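Local atomic coordinates of F420-reducing hydrogenase, subunit beta (Methanothermobacter marburgensis, PDB entry 4OMF), a protein that probably passes electrons between an iron-sulfur cluster and its bound FAD to reduce coenzyme F420, as the beta subunit of the F420-reducing hydrogenase. Residues A225-S228 with I229-A233; V170-Q173 with D174-L177. One frame throughout, in Å; residues are numbered along the deposited sequence.

How the interactions relate
From the N terminus, interaction 2 comes first: V170-L177 turns back on itself and joins strand 167-171 to strand 176-180 as a hairpin, two of the three strands of a small antiparallel sheet. Interaction 1 follows later, within helix 224-235, which starts just after strand 217-221 of the large mixed sheet and leads to strand 239-243, an outermost strand of that sheet within this chain. The two are in series, neither nested nor crossed, with centres 36 Å apart and nearest atoms about 23 Å apart, so they do not touch. Interaction 2 closes a tight turn, whereas interaction 1 bonds successive turns of one helix.

Interaction 1: A225-S228 with I229-A233; sequences AGDS and IFKQA
D227 and K231, one helical turn apart on helix 224-235, form an i to i+4 salt bridge with K231 NZ 2.8 Å from D227 OD1. The ammonium approaches on the syn side of that oxygen, 28° out of the carboxylate plane. The lysine chain bends at chi2 and chi4, which brings NZ round to D227 OD1. Second partners tie this pair to the large sheet: T221 OG1 is hydrogen-bonded to the same D227 oxygen, and E8 takes K231 NZ in another salt bridge. Were this aspartate an alanine, K231 would keep E8 but would probably lose its partner on the helix, and T221 OG1 its carboxylate mate.

The backbone evidence is regular alpha-helical pairing. I229 N bonds to A225 O, F230 N to G226 O, K231 N to D227 O and Q232 N to S228 O, at 2.9 to 3.1 Å and with angles near 160° at hydrogen.

Apolar packing settles the helix on its neighbours. I229 touches L32 of helix 28-39, while the F230 side chain packs on V10 and A12 of strand 8-14 and on V219 and T221 of strand 217-221.

A close carbon-to-carbonyl-oxygen contact accompanies the I229 N to A225 O bond: with CG1 anti to its own carbonyl carbon and beside its backbone N (chi1 -64°), I229 CG1 lies 3.1 Å from A225 O.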
loop_
_atom_site.group_PDB
_atom_site.type_symbol
_atom_site.label_atom_id
_atom_site.label_comp_id
_atom_site.label_asym_id
_atom_site.label_seq_id
_atom_site.Cartn_x
_atom_site.Cartn_y
_atom_site.Cartn_z
ATOM N N ALA C 225 10.129 -1.240 -41.522
ATOM C CA ALA C 225 9.058 -0.268 -41.386
ATOM C C ALA C 225 9.610 1.158 -41.373
ATOM O O ALA C 225 9.093 2.059 -42.044
ATOM C CB ALA C 225 8.265 -0.545 -40.116
ATOM N N GLY C 226 10.672 1.358 -40.611
ATOM C CA GLY C 226 11.294 2.663 -40.515
ATOM C C GLY C 226 11.826 3.179 -41.833
ATOM O O GLY C 226 11.546 4.315 -42.251
ATOM N N ASP C 227 12.610 2.341 -42.499
ATOM C CA ASP C 227 13.209 2.725 -43.753
ATOM C C ASP C 227 12.133 2.960 -44.812
ATOM O O ASP C 227 12.183 3.939 -45.552
ATOM C CB ASP C 227 14.204 1.648 -44.200
ATOM C CG ASP C 227 15.027 2.071 -45.399
ATOM O OD1 ASP C 227 15.891 2.976 -45.278
ATOM O OD2 ASP C 227 14.830 1.476 -46.466
ATOM N N SER C 228 11.144 2.077 -44.869
ATOM C CA SER C 228 10.177 2.149 -45.951
ATOM C C SER C 228 9.258 3.349 -45.772
ATOM O O SER C 228 8.945 4.032 -46.733
ATOM C CB SER C 228 9.375 0.851 -46.047
ATOM O OG SER C 228 8.105 0.997 -45.467
ATOM N N ILE C 229 8.838 3.624 -44.540
ATOM C CA ILE C 229 7.955 4.763 -44.293
ATOM C C ILE C 229 8.682 6.090 -44.532
ATOM O O ILE C 229 8.128 6.999 -45.140
ATOM C CB ILE C 229 7.369 4.738 -42.855
ATOM C CG1 ILE C 229 6.472 3.502 -42.656
ATOM C CG2 ILE C 229 6.573 6.002 -42.582
ATOM C CD1 ILE C 229 5.915 3.342 -41.247
ATOM N N PHE C 230 9.922 6.204 -44.063
ATOM C CA PHE C 230 10.676 7.427 -44.287
ATOM C C PHE C 230 10.997 7.617 -45.780
ATOM O O PHE C 230 10.857 8.725 -46.307
ATOM C CB PHE C 230 11.953 7.449 -43.441
ATOM C CG PHE C 230 12.763 8.715 -43.621
ATOM C CD1 PHE C 230 12.320 9.918 -43.087
ATOM C CD2 PHE C 230 13.946 8.707 -44.342
ATOM C CE1 PHE C 230 13.052 11.090 -43.258
ATOM C CE2 PHE C 230 14.681 9.870 -44.517
ATOM C CZ PHE C 230 14.226 11.068 -43.968
ATOM N N LYS C 231 11.397 6.552 -46.479
ATOM C CA LYS C 231 11.658 6.658 -47.911
ATOM C C LYS C 231 10.406 7.098 -48.675
ATOM O O LYS C 231 10.495 7.921 -49.600
ATOM C CB LYS C 231 12.175 5.329 -48.488
ATOM C CG LYS C 231 13.596 4.929 -48.080
ATOM C CD LYS C 231 14.641 5.965 -48.482
ATOM C CE LYS C 231 16.052 5.349 -48.560
ATOM N NZ LYS C 231 16.557 4.848 -47.237
ATOM N N GLN C 232 9.255 6.542 -48.299
ATOM C CA GLN C 232 7.956 6.945 -48.867
ATOM C C GLN C 232 7.703 8.443 -48.751
ATOM O O GLN C 232 7.231 9.069 -49.699
ATOM C CB GLN C 232 6.799 6.214 -48.178
ATOM C CG GLN C 232 6.324 4.947 -48.839
ATOM C CD GLN C 232 5.133 4.352 -48.108
ATOM O OE1 GLN C 232 5.240 3.285 -47.505
ATOM N NE2 GLN C 232 3.996 5.056 -48.134
ATOM N N ALA C 233 7.973 9.001 -47.568
ATOM C CA ALA C 233 7.725 10.418 -47.314
ATOM C C ALA C 233 8.652 11.289 -48.150
ATOM O O ALA C 233 8.241 12.324 -48.658
ATOM C CB ALA C 233 7.883 10.734 -45.829
#

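Interaction 2: V170-Q173 with D174-L177; sequences VYTQ and DDVL
D175 O receives two bonds from T172 near the turn of the beta hairpin formed by strands 167-171 and 176-180. T172 N reaches it at 2.8 Å, with an angle of 179° at hydrogen. The second bond, from T172 OG1, is longer at 3.3 Å and meets the carbonyl from its flank, at a C=O...donor angle of 104°. T172 has OG1 wedged between its backbone N and carbonyl carbon (chi1 69°), which turns the hydroxyl to D175, where OG1 is also 3.1 Å from D175 CB.

Beyond the turn, V170 and L177 make an antiparallel hydrogen-bonded pair: V170 N to L177 O is 2.8 Å and L177 N to V170 O 2.9 Å, both nearly straight. Their side chains share a face, and both touch L151. V170 CG2 presses on L177 CB at 3.5 Å, tighter than usual for two carbons.

On the other face, the side chains of the non-hydrogen-bonded pair Y171 and V176 lie side by side. Y171 also bonds through its backbone to K160 of strand 160-164 and to E159 just before it, joining the hairpin to the remaining strand of the sheet. V176 CG2 approaches the phenol ring obliquely, 3.5 Å from Y171 CD1 and 3.6 Å from Y171 CE1.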
loop_
_atom_site.group_PDB
_atom_site.type_symbol
_atom_site.label_atom_id
_atom_site.label_comp_id
_atom_site.label_asym_id
_atom_site.label_seq_id
_atom_site.Cartn_x
_atom_site.Cartn_y
_atom_site.Cartn_z
ATOM N N VAL C 170 18.674 29.164 -24.304
ATOM C CA VAL C 170 17.278 29.584 -24.191
ATOM C C VAL C 170 17.049 30.802 -25.067
ATOM O O VAL C 170 17.824 31.735 -25.056
ATOM C CB VAL C 170 16.849 29.859 -22.714
ATOM C CG1 VAL C 170 17.220 28.676 -21.813
ATOM C CG2 VAL C 170 17.462 31.095 -22.176
ATOM N N TYR C 171 15.996 30.735 -25.870
ATOM C CA TYR C 171 15.597 31.840 -26.724
ATOM C C TYR C 171 14.404 32.566 -26.103
ATOM O O TYR C 171 13.394 31.935 -25.779
ATOM C CB TYR C 171 15.236 31.312 -28.108
ATOM C CG TYR C 171 16.430 30.711 -28.805
ATOM C CD1 TYR C 171 17.215 31.479 -29.649
ATOM C CD2 TYR C 171 16.788 29.387 -28.595
ATOM C CE1 TYR C 171 18.324 30.939 -30.285
ATOM C CE2 TYR C 171 17.891 28.839 -29.223
ATOM C CZ TYR C 171 18.653 29.616 -30.066
ATOM O OH TYR C 171 19.751 29.072 -30.700
ATOM N N THR C 172 14.528 33.876 -25.928
ATOM C CA THR C 172 13.402 34.668 -25.438
ATOM C C THR C 172 12.872 35.530 -26.584
ATOM O O THR C 172 13.327 35.385 -27.722
ATOM C CB THR C 172 13.788 35.551 -24.235
ATOM O OG1 THR C 172 14.677 36.593 -24.661
ATOM C CG2 THR C 172 14.445 34.730 -23.152
ATOM N N GLN C 173 11.926 36.430 -26.312
ATOM C CA GLN C 173 11.307 37.170 -27.413
ATOM C C GLN C 173 12.318 38.014 -28.192
ATOM O O GLN C 173 12.090 38.324 -29.372
ATOM C CB GLN C 173 10.155 38.055 -26.921
ATOM C CG GLN C 173 10.439 38.949 -25.739
ATOM C CD GLN C 173 9.177 39.731 -25.333
ATOM O OE1 GLN C 173 8.058 39.387 -25.742
ATOM N NE2 GLN C 173 9.358 40.783 -24.542
ATOM N N ASP C 174 13.440 38.358 -27.557
ATOM C CA ASP C 174 14.460 39.148 -28.252
ATOM C C ASP C 174 15.909 38.885 -27.823
ATOM O O ASP C 174 16.785 39.721 -28.056
ATOM C CB ASP C 174 14.158 40.634 -28.068
ATOM C CG ASP C 174 14.314 41.089 -26.623
ATOM O OD1 ASP C 174 14.571 40.228 -25.742
ATOM O OD2 ASP C 174 14.170 42.310 -26.378
ATOM N N ASP C 175 16.166 37.741 -27.195
ATOM C CA ASP C 175 17.469 37.492 -26.577
ATOM C C ASP C 175 17.836 36.010 -26.610
ATOM O O ASP C 175 16.966 35.157 -26.500
ATOM C CB ASP C 175 17.451 38.000 -25.136
ATOM C CG ASP C 175 18.826 38.309 -24.601
ATOM O OD1 ASP C 175 19.821 37.918 -25.245
ATOM O OD2 ASP C 175 18.901 38.956 -23.529
ATOM N N VAL C 176 19.128 35.710 -26.755
ATOM C CA VAL C 176 19.607 34.326 -26.704
ATOM C C VAL C 176 20.528 34.182 -25.505
ATOM O O VAL C 176 21.548 34.857 -25.423
ATOM C CB VAL C 176 20.357 33.926 -28.001
ATOM C CG1 VAL C 176 20.833 32.465 -27.933
ATOM C CG2 VAL C 176 19.470 34.152 -29.232
ATOM N N LEU C 177 20.153 33.333 -24.556
ATOM C CA LEU C 177 20.921 33.188 -23.317
ATOM C C LEU C 177 21.507 31.789 -23.233
ATOM O O LEU C 177 20.851 30.815 -23.613
ATOM C CB LEU C 177 20.029 33.443 -22.092
ATOM C CG LEU C 177 19.251 34.754 -22.108
ATOM C CD1 LEU C 177 18.198 34.767 -21.016
ATOM C CD2 LEU C 177 20.223 35.899 -21.915
#